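Local atomic coordinates of TetR family transcriptional regulator (Clostridium perfringens, PDB entry 6AZH), a protein that probably binds DNA through an N-terminal helix-turn-helix domain and represses or tunes transcription, perhaps of fatty acid metabolism genes. Residues M89-L94 with G156-T161. Sequence-based numbering, arbitrary orientation.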
loop_
_atom_site.group_PDB
_atom_site.type_symbol
_atom_site.label_atom_id
_atom_site.label_comp_id
_atom_site.label_asym_id
_atom_site.label_seq_id
_atom_site.Cartn_x
_atom_site.Cartn_y
_atom_site.Cartn_z
HETATM N N MSE A 89 -7.364 -8.125 -14.943
HETATM C CA MSE A 89 -6.935 -6.878 -15.578
HETATM C C MSE A 89 -5.972 -6.087 -14.669
HETATM O O MSE A 89 -4.934 -5.607 -15.140
HETATM C CB MSE A 89 -8.158 -6.023 -15.942
HETATM C CG MSE A 89 -7.857 -4.662 -16.597
HETATM SE SE MSE A 89 -7.395 -3.248 -15.288
HETATM C CE MSE A 89 -9.199 -2.747 -14.719
ATOM N N GLN A 90 -6.309 -5.966 -13.379
ATOM C CA GLN A 90 -5.525 -5.101 -12.487
ATOM C C GLN A 90 -4.138 -5.667 -12.241
ATOM O O GLN A 90 -3.150 -4.922 -12.229
ATOM C CB GLN A 90 -6.235 -4.909 -11.143
ATOM C CG GLN A 90 -7.466 -4.047 -11.190
ATOM C CD GLN A 90 -7.955 -3.631 -9.806
ATOM O OE1 GLN A 90 -8.523 -2.556 -9.647
ATOM N NE2 GLN A 90 -7.729 -4.479 -8.806
ATOM N N PHE A 91 -4.044 -6.981 -12.023
ATOM C CA PHE A 91 -2.743 -7.572 -11.746
ATOM C C PHE A 91 -1.874 -7.598 -12.993
ATOM O O PHE A 91 -0.658 -7.380 -12.905
ATOM C CB PHE A 91 -2.912 -8.974 -11.169
ATOM C CG PHE A 91 -3.348 -8.982 -9.727
ATOM C CD1 PHE A 91 -2.574 -8.367 -8.758
ATOM C CD2 PHE A 91 -4.527 -9.609 -9.346
ATOM C CE1 PHE A 91 -2.961 -8.366 -7.434
ATOM C CE2 PHE A 91 -4.927 -9.621 -8.023
ATOM C CZ PHE A 91 -4.142 -8.999 -7.063
ATOM N N GLU A 92 -2.482 -7.818 -14.169
ATOM C CA GLU A 92 -1.713 -7.721 -15.405
ATOM C C GLU A 92 -1.215 -6.297 -15.614
ATOM O O GLU A 92 -0.035 -6.085 -15.930
ATOM C CB GLU A 92 -2.545 -8.203 -16.605
ATOM C CG GLU A 92 -2.679 -9.721 -16.657
ATOM C CD GLU A 92 -3.608 -10.214 -17.749
ATOM O OE1 GLU A 92 -4.176 -9.378 -18.479
ATOM O OE2 GLU A 92 -3.781 -11.449 -17.864
ATOM N N LEU A 93 -2.082 -5.306 -15.381
ATOM C CA LEU A 93 -1.674 -3.909 -15.532
ATOM C C LEU A 93 -0.598 -3.542 -14.525
ATOM O O LEU A 93 0.386 -2.879 -14.872
ATOM C CB LEU A 93 -2.878 -2.978 -15.380
ATOM C CG LEU A 93 -2.862 -1.688 -16.197
ATOM C CD1 LEU A 93 -2.429 -1.970 -17.642
ATOM C CD2 LEU A 93 -4.227 -1.000 -16.161
ATOM N N LEU A 94 -0.769 -3.973 -13.270
ATOM C CA LEU A 94 0.256 -3.755 -12.253
ATOM C C LEU A 94 1.591 -4.352 -12.681
ATOM O O LEU A 94 2.632 -3.703 -12.582
ATOM C CB LEU A 94 -0.193 -4.366 -10.927
ATOM C CG LEU A 94 0.855 -4.413 -9.833
ATOM C CD1 LEU A 94 1.258 -3.002 -9.495
ATOM C CD2 LEU A 94 0.277 -5.121 -8.615
ATOM N N GLY A 156 -6.688 -2.308 -2.714
ATOM C CA GLY A 156 -5.576 -2.566 -1.819
ATOM C C GLY A 156 -4.874 -3.890 -2.046
ATOM O O GLY A 156 -3.701 -4.017 -1.685
ATOM N N SER A 157 -5.550 -4.870 -2.654
ATOM C CA SER A 157 -4.854 -6.088 -3.073
ATOM C C SER A 157 -3.681 -5.778 -4.005
ATOM O O SER A 157 -2.686 -6.512 -4.009
ATOM C CB SER A 157 -5.818 -7.071 -3.741
ATOM O OG SER A 157 -6.174 -6.677 -5.062
ATOM N N LEU A 158 -3.772 -4.700 -4.792
ATOM C CA LEU A 158 -2.636 -4.304 -5.621
ATOM C C LEU A 158 -1.459 -3.870 -4.770
ATOM O O LEU A 158 -0.300 -4.097 -5.135
ATOM C CB LEU A 158 -3.027 -3.165 -6.549
ATOM C CG LEU A 158 -4.105 -3.540 -7.556
ATOM C CD1 LEU A 158 -4.486 -2.320 -8.362
ATOM C CD2 LEU A 158 -3.597 -4.673 -8.446
ATOM N N ILE A 159 -1.742 -3.190 -3.662
ATOM C CA ILE A 159 -0.674 -2.624 -2.857
ATOM C C ILE A 159 0.080 -3.721 -2.128
ATOM O O ILE A 159 1.313 -3.780 -2.170
ATOM C CB ILE A 159 -1.229 -1.574 -1.878
ATOM C CG1 ILE A 159 -2.019 -0.520 -2.659
ATOM C CG2 ILE A 159 -0.077 -0.963 -1.089
ATOM C CD1 ILE A 159 -2.575 0.623 -1.829
ATOM N N SER A 160 -0.648 -4.607 -1.440
ATOM C CA SER A 160 0.024 -5.676 -0.714
ATOM C C SER A 160 0.708 -6.645 -1.670
ATOM O O SER A 160 1.786 -7.165 -1.356
ATOM C CB SER A 160 -0.973 -6.404 0.200
ATOM O OG SER A 160 -2.057 -6.914 -0.537
ATOM N N THR A 161 0.137 -6.860 -2.856
ATOM C CA THR A 161 0.795 -7.723 -3.834
ATOM C C THR A 161 2.050 -7.062 -4.395
ATOM O O THR A 161 3.054 -7.737 -4.633
ATOM C CB THR A 161 -0.174 -8.095 -4.956
ATOM O OG1 THR A 161 -1.318 -8.724 -4.375
ATOM C CG2 THR A 161 0.475 -9.064 -5.935
HETATM O O HOH W 1 -6.817 -7.025 -8.380
#
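Leu158 reaches from helix 147-165 to Gln90, Phe91 and Leu94 of helix 79-96, joining two helices of the all-helical C-terminal domain of a TetR-type regulator. The short segment axes approach to 10.4 Å at 40° and are bridged by side chains. Leu158 CD2 is the shared apolar point: it lies 3.8 Å from Gln90 CB, 3.8 Å from Phe91 CD1 and 3.9 Å from Leu94 CD2. The side chains of Leu94 and Leu158 run past one another in opposite senses, whereas that of Gln90 crosses Leu158 at about a right angle. With CG anti to its carbonyl carbon (chi1 -76°), Phe91 sends the far end of its ring to helix 147-165, where CE1 approaches Thr161 OG1 at 3.5 Å. A water lies over one ring face, offset toward the rim; its O accepts from Gln90 NE2 at 2.7 Å and makes a weak bond to Ser157 OG. Each polar end has a further partner: Tyr125 OH bonds Gln90 OE1, and Leu154 O, on the same helix, bonds Ser157 OG. Helix 174-187 also meets Phe91, through Ile178 and Ile181. Thr161 is tied to its own helix, OG1 donating to Ser157 O at 2.6 Å with a C=O...donor angle of 157°, and the same oxygen also accepts from Thr161 N.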